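Local coordinates for protein SusD homolog (Bacteroides thetaiotaomicron, PDB 3SGH) that probably binds sugars at the bacterial outer membrane, as a SusD-like lipoprotein built largely as an alpha-alpha superhelix, at residues T51-W56 against E248-A253; Y102-L107 against T156-A161; D174-G179 against S227-N232; N236-A241 against L304-D309. All blocks are in the same frame, centred on the assembly; numbering follows the deposited sequence. Where two conformers were deposited one is given.

Interactions 1 and 2 are buried contacts on opposite sides of the chain's centre, their own centres about 38 Å apart. Interactions 3 and 4 are only partly buried. Interaction 1 is a strand pairing made mostly of backbone bonds, whereas interaction 2 joins two helices through apolar side chains alone. Interactions 3 and 4, each joining a loop to a strand or a helix start, mix polar and apolar groups, with a water between the segments. Helix 239-245 of interaction 4 follows strand 227-229 of interaction 3 and leads into strand 249-251 of interaction 1. Leu304 packs against 249-251, and Thr231 O lies near Asn236 N. Interaction 2 touches none of the others.

Interaction 1 (T51-W56 against E248-A253); sequences TATANW and EVRANA
Thr51 pairs with Arg250 through two backbone hydrogen bonds. Thr51 N gives to Arg250 O at 2.9 Å, with an N-H...O angle of 170°. Arg250 N returns the bond to Thr51 O over the same 2.9 Å. The side chain of Thr51 crosses that of Asn252 at about a right angle. Its OG1 comes close to the amide there but is hydrogen-bonded to Val285 O. The Asn252 amide has other work: OD1 caps Cys254 N at the start of helix 253-261, and ND2 bonds to Val50 O. Ala52 faces Val249 in the next pair, which is non-hydrogen-bonded, with 4.5 Å between their CA atoms. Val249 N is buried here and has no partner in the model. Ala52 CA makes a CH...O contact of 3.3 Å with Glu248 O. Thr53 N bonds to that same Glu248 O at 3.0 Å, but from well above the carbonyl plane. Ala54 CB lies 3.8 Å from Glu248 CG and also covers one face of the Trp56 indole, toward the rim. Beyond CG the Glu248 chain is extended (chi2 -175°), which carries its carboxylate out to the indole. Trp56 NE1 makes a weak hydrogen bond of 3.3 Å to Glu248 OE1, with ring and carboxylate planes 82° apart. OE1 is also held by Gln37. The pairing is that of a small two-stranded antiparallel sheet, 50-52 with 249-251, which ties together distant parts of a mainly helical SusD-like chain.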
loop_
_atom_site.group_PDB
_atom_site.type_symbol
_atom_site.label_atom_id
_atom_site.label_comp_id
_atom_site.label_asym_id
_atom_site.label_seq_id
_atom_site.Cartn_x
_atom_site.Cartn_y
_atom_site.Cartn_z
ATOM N N THR A 51 0.815 -9.395 -10.000
ATOM C CA THR A 51 0.768 -9.086 -11.437
ATOM C C THR A 51 -0.656 -9.344 -11.941
ATOM O O THR A 51 -1.202 -10.390 -11.699
ATOM C CB THR A 51 1.781 -9.918 -12.227
ATOM O OG1 THR A 51 3.097 -9.481 -11.880
ATOM C CG2 THR A 51 1.584 -9.758 -13.747
ATOM N N ALA A 52 -1.248 -8.363 -12.620
ATOM C CA ALA A 52 -2.515 -8.557 -13.329
ATOM C C ALA A 52 -2.270 -9.321 -14.647
ATOM O O ALA A 52 -1.524 -8.865 -15.505
ATOM C CB ALA A 52 -3.187 -7.192 -13.577
ATOM N N THR A 53 -2.864 -10.499 -14.807
ATOM C CA THR A 53 -2.552 -11.353 -15.974
ATOM C C THR A 53 -3.459 -11.136 -17.209
ATOM O O THR A 53 -3.373 -11.840 -18.201
ATOM C CB THR A 53 -2.545 -12.841 -15.562
ATOM O OG1 THR A 53 -3.828 -13.198 -15.032
ATOM C CG2 THR A 53 -1.422 -13.115 -14.518
ATOM N N ALA A 54 -4.258 -10.091 -17.175
ATOM C CA ALA A 54 -5.310 -9.837 -18.150
ATOM C C ALA A 54 -4.882 -8.650 -18.998
ATOM O O ALA A 54 -3.970 -7.893 -18.609
ATOM C CB ALA A 54 -6.611 -9.484 -17.415
ATOM N N ASN A 55 -5.545 -8.458 -20.147
ATOM C CA ASN A 55 -5.339 -7.235 -20.920
ATOM C C ASN A 55 -6.652 -6.510 -21.311
ATOM O O ASN A 55 -6.620 -5.399 -21.839
ATOM C CB ASN A 55 -4.444 -7.472 -22.129
ATOM C CG ASN A 55 -5.129 -8.167 -23.211
ATOM O OD1 ASN A 55 -5.700 -7.513 -24.127
ATOM N ND2 ASN A 55 -5.069 -9.514 -23.181
ATOM N N TRP A 56 -7.786 -7.118 -21.012
ATOM C CA TRP A 56 -9.103 -6.492 -21.187
ATOM C C TRP A 56 -9.341 -5.994 -22.602
ATOM O O TRP A 56 -9.982 -4.976 -22.796
ATOM C CB TRP A 56 -9.317 -5.352 -20.191
ATOM C CG TRP A 56 -9.089 -5.802 -18.761
ATOM C CD1 TRP A 56 -9.971 -6.448 -17.970
ATOM C CD2 TRP A 56 -7.879 -5.673 -18.012
ATOM N NE1 TRP A 56 -9.397 -6.743 -16.763
ATOM C CE2 TRP A 56 -8.111 -6.259 -16.754
ATOM C CE3 TRP A 56 -6.623 -5.128 -18.280
ATOM C CZ2 TRP A 56 -7.147 -6.283 -15.759
ATOM C CZ3 TRP A 56 -5.652 -5.175 -17.286
ATOM C CH2 TRP A 56 -5.919 -5.795 -16.060
ATOM N N GLU A 248 -7.150 -13.447 -13.009
ATOM C CA GLU A 248 -6.618 -12.173 -13.451
ATOM C C GLU A 248 -5.528 -11.595 -12.550
ATOM O O GLU A 248 -5.079 -10.491 -12.802
ATOM C CB GLU A 248 -7.750 -11.165 -13.718
ATOM C CG GLU A 248 -8.633 -11.578 -14.924
ATOM C CD GLU A 248 -9.694 -10.571 -15.316
ATOM O OE1 GLU A 248 -9.704 -9.431 -14.794
ATOM O OE2 GLU A 248 -10.508 -10.950 -16.193
ATOM N N VAL A 249 -5.091 -12.353 -11.532
ATOM C CA VAL A 249 -3.965 -11.960 -10.700
ATOM C C VAL A 249 -3.125 -13.149 -10.311
ATOM O O VAL A 249 -3.652 -14.221 -10.033
ATOM C CB VAL A 249 -4.435 -11.108 -9.461
ATOM C CG1 VAL A 249 -5.192 -12.012 -8.444
ATOM C CG2 VAL A 249 -3.256 -10.335 -8.838
ATOM N N ARG A 250 -1.792 -12.951 -10.368
ATOM C CA ARG A 250 -0.829 -13.951 -9.953
ATOM C C ARG A 250 0.295 -13.268 -9.167
ATOM O O ARG A 250 0.339 -12.058 -9.061
ATOM C CB ARG A 250 -0.274 -14.725 -11.161
ATOM C CG ARG A 250 -1.242 -15.706 -11.835
ATOM C CD ARG A 250 -1.527 -16.898 -10.982
ATOM N NE ARG A 250 -2.471 -17.862 -11.511
ATOM C CZ ARG A 250 -3.795 -17.891 -11.292
ATOM N NH1 ARG A 250 -4.403 -16.928 -10.622
ATOM N NH2 ARG A 250 -4.527 -18.869 -11.795
ATOM N N ALA A 251 1.202 -14.045 -8.605
ATOM C CA ALA A 251 2.371 -13.508 -7.935
ATOM C C ALA A 251 3.248 -12.764 -8.976
ATOM O O ALA A 251 3.381 -13.175 -10.119
ATOM C CB ALA A 251 3.149 -14.639 -7.261
ATOM N N ASN A 252 3.863 -11.692 -8.547
ATOM C CA ASN A 252 4.717 -10.850 -9.389
ATOM C C ASN A 252 6.150 -11.387 -9.367
ATOM O O ASN A 252 6.694 -11.782 -8.324
ATOM C CB ASN A 252 4.647 -9.403 -8.873
ATOM C CG ASN A 252 5.323 -8.391 -9.766
ATOM O OD1 ASN A 252 6.494 -8.539 -10.143
ATOM N ND2 ASN A 252 4.623 -7.304 -10.043
ATOM N N ALA A 253 6.740 -11.452 -10.570
ATOM C CA ALA A 253 8.112 -11.855 -10.780
ATOM C C ALA A 253 9.091 -11.218 -9.808
ATOM O O ALA A 253 10.067 -11.831 -9.383
ATOM C CB ALA A 253 8.508 -11.405 -12.212
#

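Interaction 2 (Y102-L107 against T156-A161); sequences YAMAQL and TILKSA
The Tyr102 ring meets Ile157 at its edge: Ile157 CD1 lies near the ring plane, 4.5 Å from Tyr102 CD2. One face of the ring carries Gln106 CG, from the next turn of the same helix, offset toward the rim. The phenol oxygen of Tyr102 is hydrogen-bonded to Glu92, and Gln106 OE1 bonds to Asn153, an earlier residue of helix 140-162. Ala103 is the point of closest approach. Its CB sits 3.7 Å from Ile157 CG2, with CB of the same isoleucine equally near. The small methyl is consistent with the close backbones, whose CA atoms at Ala103 and Ile157 are 6.3 Å apart. Leu158 spreads its two branches. Its CD2 lies 4.2 Å from Met104 SE, and its CD1 lies 4.4 Å from Leu107 CD2. Met104 is modelled as selenomethionine. Its chain doubles back at chi2 (-64°) and chi3, so that the selenium is the atom that meets Leu158, and the two side chains cross at about a right angle. Between the two segments the contact is wholly apolar. The short axes approach to 9.7 Å, and their N-to-C directions differ by 136°, so the helices run roughly antiparallel but strongly inclined. The pair is consistent with the alpha-alpha superhelix described for this protein. Trp184 of helix 181-198 and Tyr28 of helix 26-29 both pack on Met104 and Leu107, and Cys181 meets Leu158. Helix 87-95 packs against Tyr102 and Ala105.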
loop_
_atom_site.group_PDB
_atom_site.type_symbol
_atom_site.label_atom_id
_atom_site.label_comp_id
_atom_site.label_asym_id
_atom_site.label_seq_id
_atom_site.Cartn_x
_atom_site.Cartn_y
_atom_site.Cartn_z
ATOM N N TYR A 102 -17.473 9.120 15.766
ATOM C CA TYR A 102 -16.943 10.195 14.963
ATOM C C TYR A 102 -15.445 10.037 14.754
ATOM O O TYR A 102 -14.951 10.235 13.644
ATOM C CB TYR A 102 -17.239 11.551 15.591
ATOM C CG TYR A 102 -16.686 12.687 14.809
ATOM C CD1 TYR A 102 -17.139 12.949 13.519
ATOM C CD2 TYR A 102 -15.714 13.539 15.357
ATOM C CE1 TYR A 102 -16.637 14.012 12.788
ATOM C CE2 TYR A 102 -15.220 14.618 14.616
ATOM C CZ TYR A 102 -15.706 14.845 13.343
ATOM O OH TYR A 102 -15.229 15.915 12.588
ATOM N N ALA A 103 -14.715 9.701 15.825
ATOM C CA ALA A 103 -13.285 9.434 15.734
ATOM C C ALA A 103 -13.033 8.361 14.669
ATOM O O ALA A 103 -12.130 8.500 13.831
ATOM C CB ALA A 103 -12.754 8.990 17.075
HETATM N N MSE A 104 -13.802 7.269 14.707
HETATM C CA MSE A 104 -13.609 6.200 13.721
HETATM C C MSE A 104 -13.930 6.646 12.304
HETATM O O MSE A 104 -13.309 6.179 11.356
HETATM C CB MSE A 104 -14.399 4.941 14.096
HETATM C CG MSE A 104 -13.875 4.285 15.352
HETATM SE SE MSE A 104 -12.117 3.619 15.189
HETATM C CE MSE A 104 -12.275 2.866 13.379
ATOM N N ALA A 105 -14.913 7.545 12.149
ATOM C CA ALA A 105 -15.256 8.071 10.817
ATOM C C ALA A 105 -14.115 8.946 10.290
ATOM O O ALA A 105 -13.737 8.849 9.137
ATOM C CB ALA A 105 -16.587 8.836 10.864
ATOM N N GLN A 106 -13.501 9.720 11.171
ATOM C CA GLN A 106 -12.347 10.539 10.818
ATOM C C GLN A 106 -11.147 9.691 10.422
ATOM O O GLN A 106 -10.495 9.947 9.404
ATOM C CB GLN A 106 -11.952 11.390 12.023
ATOM C CG GLN A 106 -12.820 12.579 12.228
ATOM C CD GLN A 106 -12.202 13.556 13.213
ATOM O OE1 GLN A 106 -11.874 13.185 14.339
ATOM N NE2 GLN A 106 -12.014 14.785 12.774
ATOM N N LEU A 107 -10.850 8.709 11.251
ATOM C CA LEU A 107 -9.729 7.781 10.966
ATOM C C LEU A 107 -9.908 7.050 9.617
ATOM O O LEU A 107 -8.987 6.908 8.833
ATOM C CB LEU A 107 -9.568 6.803 12.096
ATOM C CG LEU A 107 -8.511 5.700 11.915
ATOM C CD1 LEU A 107 -7.098 6.291 11.774
ATOM C CD2 LEU A 107 -8.612 4.732 13.150
ATOM N N THR A 156 -7.000 11.732 19.901
ATOM C CA THR A 156 -7.306 12.254 21.241
ATOM C C THR A 156 -8.535 11.569 21.797
ATOM O O THR A 156 -8.583 11.193 22.972
ATOM C CB THR A 156 -7.552 13.744 21.203
ATOM O OG1 THR A 156 -6.362 14.389 20.730
ATOM C CG2 THR A 156 -7.893 14.276 22.612
ATOM N N ILE A 157 -9.521 11.365 20.932
ATOM C CA ILE A 157 -10.766 10.690 21.332
ATOM C C ILE A 157 -10.552 9.241 21.680
ATOM O O ILE A 157 -11.036 8.780 22.704
ATOM C CB ILE A 157 -11.832 10.755 20.216
ATOM C CG1 ILE A 157 -12.270 12.196 20.044
ATOM C CG2 ILE A 157 -13.069 9.913 20.607
ATOM C CD1 ILE A 157 -13.067 12.437 18.806
ATOM N N LEU A 158 -9.837 8.524 20.814
ATOM C CA LEU A 158 -9.582 7.092 21.033
ATOM C C LEU A 158 -8.743 6.855 22.314
ATOM O O LEU A 158 -8.979 5.874 23.025
ATOM C CB LEU A 158 -8.882 6.464 19.838
ATOM C CG LEU A 158 -9.707 6.378 18.545
ATOM C CD1 LEU A 158 -8.826 6.024 17.335
ATOM C CD2 LEU A 158 -10.913 5.383 18.750
ATOM N N LYS A 159 -7.790 7.750 22.598
ATOM C CA LYS A 159 -6.902 7.593 23.758
ATOM C C LYS A 159 -7.682 7.663 25.055
ATOM O O LYS A 159 -7.451 6.865 25.962
ATOM C CB LYS A 159 -5.787 8.650 23.764
ATOM C CG LYS A 159 -4.737 8.443 24.842
ATOM C CD LYS A 159 -3.593 9.493 24.804
ATOM C CE LYS A 159 -2.773 9.511 26.137
ATOM N NZ LYS A 159 -2.180 10.909 26.337
ATOM N N SER A 160 -8.599 8.608 25.134
ATOM C CA SER A 160 -9.469 8.691 26.273
ATOM C C SER A 160 -10.410 7.489 26.376
ATOM O O SER A 160 -10.563 6.870 27.462
ATOM C CB SER A 160 -10.285 9.985 26.176
ATOM O OG SER A 160 -11.175 10.034 27.257
ATOM N N ALA A 161 -11.053 7.159 25.262
ATOM C CA ALA A 161 -11.980 6.041 25.206
ATOM C C ALA A 161 -11.312 4.722 25.672
ATOM O O ALA A 161 -11.930 3.923 26.384
ATOM C CB ALA A 161 -12.550 5.908 23.761
#

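Interaction 3 (D174-G179 against S227-N232); sequences DQFYKG and SYDTTN
Gln175 is gripped at two places by the turn that begins at Asp229. Its carbonyl O accepts a short hydrogen bond of 2.6 Å from Thr230 OG1, in the carbonyl plane. Its side chain bends sharply at chi2 (-94°) and sends NE2 to Asp229 OD1, 2.9 Å away. That oxygen is met from above the carboxylate plane, and it also takes a bond from Gly233 N. Gln175 CG lies 3.5 Å from Thr231 OG1. Phe176 turns its ring against the strand backbone, with CE1 3.6 Å from Asp229 CA. Phe25 and Tyr28 meet the same ring edge-to-face. Tyr177 OH touches Ser227 CB and is hydrogen-bonded to Asp225 O. A water donates to Phe176 O at 2.6 Å and accepts from Tyr228 N at 3.0 Å. Asp174 shapes the loop from within: its OD1 takes Phe176 N and Tyr177 N from one face, in an Asx turn and motif, and its OD2 takes Gly179 N. The loop is therefore docked on 227-232, strand and turn together, by bonds that each involve a side chain or a water; none runs directly from backbone to backbone. The several N-H donors around Asp174 and Asp229 would probably favour the charged form of both carboxylates.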
loop_
_atom_site.group_PDB
_atom_site.type_symbol
_atom_site.label_atom_id
_atom_site.label_comp_id
_atom_site.label_asym_id
_atom_site.label_seq_id
_atom_site.Cartn_x
_atom_site.Cartn_y
_atom_site.Cartn_z
ATOM N N ASP A 174 -17.410 -3.585 14.515
ATOM C CA ASP A 174 -15.959 -3.563 14.309
ATOM C C ASP A 174 -15.389 -4.968 14.152
ATOM O O ASP A 174 -14.999 -5.588 15.137
ATOM C CB ASP A 174 -15.309 -2.863 15.486
ATOM C CG ASP A 174 -13.788 -2.825 15.415
ATOM O OD1 ASP A 174 -13.182 -3.100 14.321
ATOM O OD2 ASP A 174 -13.190 -2.472 16.480
ATOM N N GLN A 175 -15.227 -5.412 12.901
ATOM C CA GLN A 175 -14.596 -6.693 12.605
ATOM C C GLN A 175 -13.072 -6.707 12.720
ATOM O O GLN A 175 -12.450 -7.772 12.633
ATOM C CB GLN A 175 -14.990 -7.171 11.204
ATOM C CG GLN A 175 -14.439 -6.376 10.008
ATOM C CD GLN A 175 -15.357 -5.294 9.491
ATOM O OE1 GLN A 175 -16.110 -4.670 10.259
ATOM N NE2 GLN A 175 -15.285 -5.035 8.176
ATOM N N PHE A 176 -12.473 -5.532 12.874
ATOM C CA PHE A 176 -11.003 -5.418 12.956
ATOM C C PHE A 176 -10.507 -5.700 14.370
ATOM O O PHE A 176 -9.652 -6.591 14.579
ATOM C CB PHE A 176 -10.588 -4.019 12.477
ATOM C CG PHE A 176 -11.076 -3.722 11.082
ATOM C CD1 PHE A 176 -10.332 -4.116 9.964
ATOM C CD2 PHE A 176 -12.302 -3.136 10.888
ATOM C CE1 PHE A 176 -10.803 -3.882 8.688
ATOM C CE2 PHE A 176 -12.788 -2.915 9.608
ATOM C CZ PHE A 176 -12.037 -3.272 8.506
ATOM N N TYR A 177 -11.078 -4.983 15.327
ATOM C CA TYR A 177 -10.658 -5.069 16.728
ATOM C C TYR A 177 -11.779 -5.210 17.754
ATOM O O TYR A 177 -11.535 -5.081 18.956
ATOM C CB TYR A 177 -9.872 -3.826 17.035
ATOM C CG TYR A 177 -8.578 -3.632 16.251
ATOM C CD1 TYR A 177 -7.595 -4.626 16.206
ATOM C CD2 TYR A 177 -8.294 -2.413 15.652
ATOM C CE1 TYR A 177 -6.379 -4.419 15.546
ATOM C CE2 TYR A 177 -7.058 -2.199 14.981
ATOM C CZ TYR A 177 -6.108 -3.197 14.950
ATOM O OH TYR A 177 -4.920 -2.941 14.317
ATOM N N LYS A 178 -13.003 -5.467 17.299
ATOM C CA LYS A 178 -14.150 -5.775 18.191
ATOM C C LYS A 178 -14.375 -4.691 19.256
ATOM O O LYS A 178 -14.782 -4.968 20.403
ATOM C CB LYS A 178 -13.930 -7.138 18.836
ATOM C CG LYS A 178 -13.787 -8.294 17.828
ATOM C CD LYS A 178 -13.684 -9.673 18.563
ATOM C CE LYS A 178 -14.144 -10.896 17.678
ATOM N NZ LYS A 178 -13.320 -11.093 16.417
ATOM N N GLY A 179 -14.090 -3.453 18.878
ATOM C CA GLY A 179 -14.314 -2.287 19.735
ATOM C C GLY A 179 -13.207 -1.884 20.658
ATOM O O GLY A 179 -13.366 -0.945 21.409
ATOM N N SER A 227 -3.957 -5.447 11.971
ATOM C CA SER A 227 -5.340 -5.289 11.539
ATOM C C SER A 227 -5.641 -6.104 10.302
ATOM O O SER A 227 -4.939 -5.957 9.255
ATOM C CB SER A 227 -5.628 -3.819 11.203
ATOM O OG SER A 227 -6.956 -3.685 10.732
ATOM N N TYR A 228 -6.701 -6.902 10.422
ATOM C CA TYR A 228 -7.296 -7.670 9.306
ATOM C C TYR A 228 -8.827 -7.438 9.202
ATOM O O TYR A 228 -9.494 -7.227 10.211
ATOM C CB TYR A 228 -7.115 -9.133 9.527
ATOM C CG TYR A 228 -5.704 -9.664 9.468
ATOM C CD1 TYR A 228 -4.897 -9.623 10.594
ATOM C CD2 TYR A 228 -5.221 -10.289 8.332
ATOM C CE1 TYR A 228 -3.592 -10.127 10.566
ATOM C CE2 TYR A 228 -3.947 -10.864 8.317
ATOM C CZ TYR A 228 -3.139 -10.763 9.438
ATOM O OH TYR A 228 -1.872 -11.293 9.442
ATOM N N ASP A 229 -9.367 -7.481 7.989
ATOM C CA ASP A 229 -10.818 -7.344 7.798
ATOM C C ASP A 229 -11.367 -8.752 8.014
ATOM O O ASP A 229 -11.467 -9.547 7.092
ATOM C CB ASP A 229 -11.140 -6.772 6.408
ATOM C CG ASP A 229 -12.612 -6.394 6.244
ATOM O OD1 ASP A 229 -13.465 -6.979 6.976
ATOM O OD2 ASP A 229 -12.890 -5.563 5.372
ATOM N N THR A 230 -11.646 -9.078 9.262
ATOM C CA THR A 230 -11.845 -10.473 9.630
ATOM C C THR A 230 -13.063 -11.124 8.982
ATOM O O THR A 230 -13.106 -12.376 8.871
ATOM C CB THR A 230 -11.928 -10.693 11.162
ATOM O OG1 THR A 230 -13.116 -10.098 11.668
ATOM C CG2 THR A 230 -10.646 -10.140 11.898
ATOM N N THR A 231 -14.057 -10.314 8.627
ATOM C CA THR A 231 -15.270 -10.821 7.954
ATOM C C THR A 231 -15.239 -10.588 6.446
ATOM O O THR A 231 -16.225 -10.829 5.761
ATOM C CB THR A 231 -16.470 -10.134 8.530
ATOM O OG1 THR A 231 -16.338 -8.729 8.338
ATOM C CG2 THR A 231 -16.613 -10.452 10.065
ATOM N N ASN A 232 -14.115 -10.055 5.948
ATOM C CA ASN A 232 -14.020 -9.590 4.580
ATOM C C ASN A 232 -15.266 -8.747 4.204
ATOM O O ASN A 232 -15.953 -9.005 3.212
ATOM C CB ASN A 232 -13.839 -10.767 3.669
ATOM C CG ASN A 232 -12.436 -11.293 3.708
ATOM O OD1 ASN A 232 -11.474 -10.511 3.546
ATOM N ND2 ASN A 232 -12.286 -12.614 3.896
HETATM O O HOH W 1 -7.534 -7.476 13.278
#

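Interaction 4 (N236-A241 against L304-D309); sequences NENGYA and LFIATD
The backbones close to 3.7 Å between Ala241 CA and Ala307 CA, where the first turn of helix 239-245 meets residues 305-308, which have helical backbone angles without the regular helix bonds. At this spot Ala241 CB lies 3.3 Å from Ala307 O. A water bridges the junction: it donates to Ala241 O at 2.6 Å and, weakly, to Ala307 O. Asn238 is the N-cap of the helix, and both ends of its amide are used. With CG set between the backbone N and the carbonyl carbon (chi1 69°), OD1 folds back to accept from Ala241 N at 2.8 Å. ND2 points across and gives to Ile306 O at 3.2 Å, with an N-H...O angle of 154° and the donor above the carbonyl plane. ND2 is also hydrogen-bonded to Leu312 O. Tyr240 supplies the apolar part. Its CD1 meets Leu304 CD1 at 3.7 Å, and its CD2 meets Ile306 CG2 at the same distance. Cys36 and Asn40 of helix 33-40 also touch Tyr240. Gln314 OE1 accepts from Gly239 N, so a second side chain serves the start of the helix. The oxygen of the Asn238 amide takes the N-H of Ala241, and its nitrogen gives to carbonyls of Ile306 and Leu312. This fixes the flip of the amide and lets one side chain both cap the helix and hold the 304-309 segment.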
loop_
_atom_site.group_PDB
_atom_site.type_symbol
_atom_site.label_atom_id
_atom_site.label_comp_id
_atom_site.label_asym_id
_atom_site.label_seq_id
_atom_site.Cartn_x
_atom_site.Cartn_y
_atom_site.Cartn_z
ATOM N N ASN A 236 -17.524 -12.551 3.937
ATOM C CA ASN A 236 -16.969 -13.800 4.497
ATOM C C ASN A 236 -16.215 -14.675 3.491
ATOM O O ASN A 236 -16.017 -15.892 3.683
ATOM C CB ASN A 236 -18.044 -14.536 5.287
ATOM C CG ASN A 236 -18.375 -13.790 6.595
ATOM O OD1 ASN A 236 -17.579 -13.787 7.562
ATOM N ND2 ASN A 236 -19.514 -13.142 6.609
ATOM N N GLU A 237 -15.808 -14.033 2.418
ATOM C CA GLU A 237 -14.873 -14.604 1.459
ATOM C C GLU A 237 -14.095 -13.478 0.817
ATOM O O GLU A 237 -14.642 -12.386 0.575
ATOM C CB GLU A 237 -15.567 -15.509 0.441
ATOM C CG GLU A 237 -16.563 -14.866 -0.425
ATOM C CD GLU A 237 -17.233 -15.863 -1.391
ATOM O OE1 GLU A 237 -18.082 -16.674 -0.936
ATOM O OE2 GLU A 237 -16.903 -15.822 -2.599
ATOM N N ASN A 238 -12.808 -13.717 0.544
ATOM C CA ASN A 238 -11.974 -12.618 0.136
ATOM C C ASN A 238 -12.015 -12.398 -1.380
ATOM O O ASN A 238 -12.309 -13.308 -2.157
ATOM C CB ASN A 238 -10.550 -12.706 0.713
ATOM C CG ASN A 238 -9.724 -13.843 0.118
ATOM O OD1 ASN A 238 -9.419 -13.796 -1.065
ATOM N ND2 ASN A 238 -9.274 -14.816 0.963
ATOM N N GLY A 239 -11.769 -11.177 -1.772
ATOM C CA GLY A 239 -11.765 -10.800 -3.181
ATOM C C GLY A 239 -10.610 -11.360 -3.961
ATOM O O GLY A 239 -10.757 -11.620 -5.143
ATOM N N TYR A 240 -9.466 -11.580 -3.307
ATOM C CA TYR A 240 -8.306 -12.120 -4.023
ATOM C C TYR A 240 -8.624 -13.483 -4.574
ATOM O O TYR A 240 -8.220 -13.790 -5.690
ATOM C CB TYR A 240 -7.080 -12.192 -3.143
ATOM C CG TYR A 240 -6.319 -10.894 -2.857
ATOM C CD1 TYR A 240 -5.561 -10.254 -3.822
ATOM C CD2 TYR A 240 -6.329 -10.349 -1.567
ATOM C CE1 TYR A 240 -4.849 -9.150 -3.557
ATOM C CE2 TYR A 240 -5.586 -9.221 -1.275
ATOM C CZ TYR A 240 -4.834 -8.628 -2.259
ATOM O OH TYR A 240 -4.062 -7.514 -1.993
ATOM N N ALA A 241 -9.339 -14.300 -3.805
ATOM C CA ALA A 241 -9.634 -15.657 -4.255
ATOM C C ALA A 241 -10.537 -15.605 -5.510
ATOM O O ALA A 241 -10.374 -16.411 -6.433
ATOM C CB ALA A 241 -10.258 -16.458 -3.167
ATOM N N LEU A 304 -1.099 -16.107 -5.392
ATOM C CA LEU A 304 -1.067 -15.529 -4.054
ATOM C C LEU A 304 -1.702 -16.567 -3.115
ATOM O O LEU A 304 -2.811 -17.076 -3.376
ATOM C CB LEU A 304 -1.874 -14.215 -4.036
ATOM C CG LEU A 304 -1.574 -13.169 -5.123
ATOM C CD1 LEU A 304 -2.513 -11.982 -4.953
ATOM C CD2 LEU A 304 -0.115 -12.710 -5.048
ATOM N N PHE A 305 -1.009 -16.842 -2.008
ATOM C CA PHE A 305 -1.487 -17.799 -1.022
ATOM C C PHE A 305 -2.905 -17.456 -0.516
ATOM O O PHE A 305 -3.749 -18.333 -0.315
ATOM C CB PHE A 305 -0.533 -17.907 0.146
ATOM C CG PHE A 305 -0.946 -18.989 1.118
ATOM C CD1 PHE A 305 -1.778 -18.697 2.185
ATOM C CD2 PHE A 305 -0.577 -20.311 0.887
ATOM C CE1 PHE A 305 -2.235 -19.718 3.038
ATOM C CE2 PHE A 305 -0.998 -21.323 1.715
ATOM C CZ PHE A 305 -1.841 -21.033 2.822
ATOM N N ILE A 306 -3.171 -16.181 -0.305
ATOM C CA ILE A 306 -4.462 -15.740 0.276
ATOM C C ILE A 306 -5.626 -16.122 -0.643
ATOM O O ILE A 306 -6.724 -16.335 -0.159
ATOM C CB ILE A 306 -4.469 -14.209 0.566
ATOM C CG1 ILE A 306 -5.635 -13.814 1.500
ATOM C CG2 ILE A 306 -4.461 -13.418 -0.758
ATOM C CD1 ILE A 306 -5.497 -12.326 1.996
ATOM N N ALA A 307 -5.365 -16.292 -1.944
ATOM C CA ALA A 307 -6.369 -16.753 -2.920
ATOM C C ALA A 307 -6.741 -18.230 -2.755
ATOM O O ALA A 307 -7.787 -18.643 -3.311
ATOM C CB ALA A 307 -5.909 -16.519 -4.396
ATOM N N THR A 308 -5.930 -19.005 -2.023
ATOM C CA THR A 308 -6.091 -20.458 -1.953
ATOM C C THR A 308 -7.133 -20.902 -0.922
ATOM O O THR A 308 -7.511 -22.081 -0.874
ATOM C CB THR A 308 -4.758 -21.191 -1.645
ATOM O OG1 THR A 308 -4.319 -20.865 -0.312
ATOM C CG2 THR A 308 -3.726 -20.851 -2.711
ATOM N N ASP A 309 -7.572 -19.965 -0.086
ATOM C CA ASP A 309 -8.586 -20.246 0.921
ATOM C C ASP A 309 -9.405 -18.982 1.031
ATOM O O ASP A 309 -8.975 -18.028 1.662
ATOM C CB ASP A 309 -7.896 -20.540 2.263
ATOM C CG ASP A 309 -8.861 -20.769 3.419
ATOM O OD1 ASP A 309 -10.096 -20.624 3.288
ATOM O OD2 ASP A 309 -8.333 -21.113 4.495
HETATM O O HOH W 2 -9.305 -18.743 -6.313
#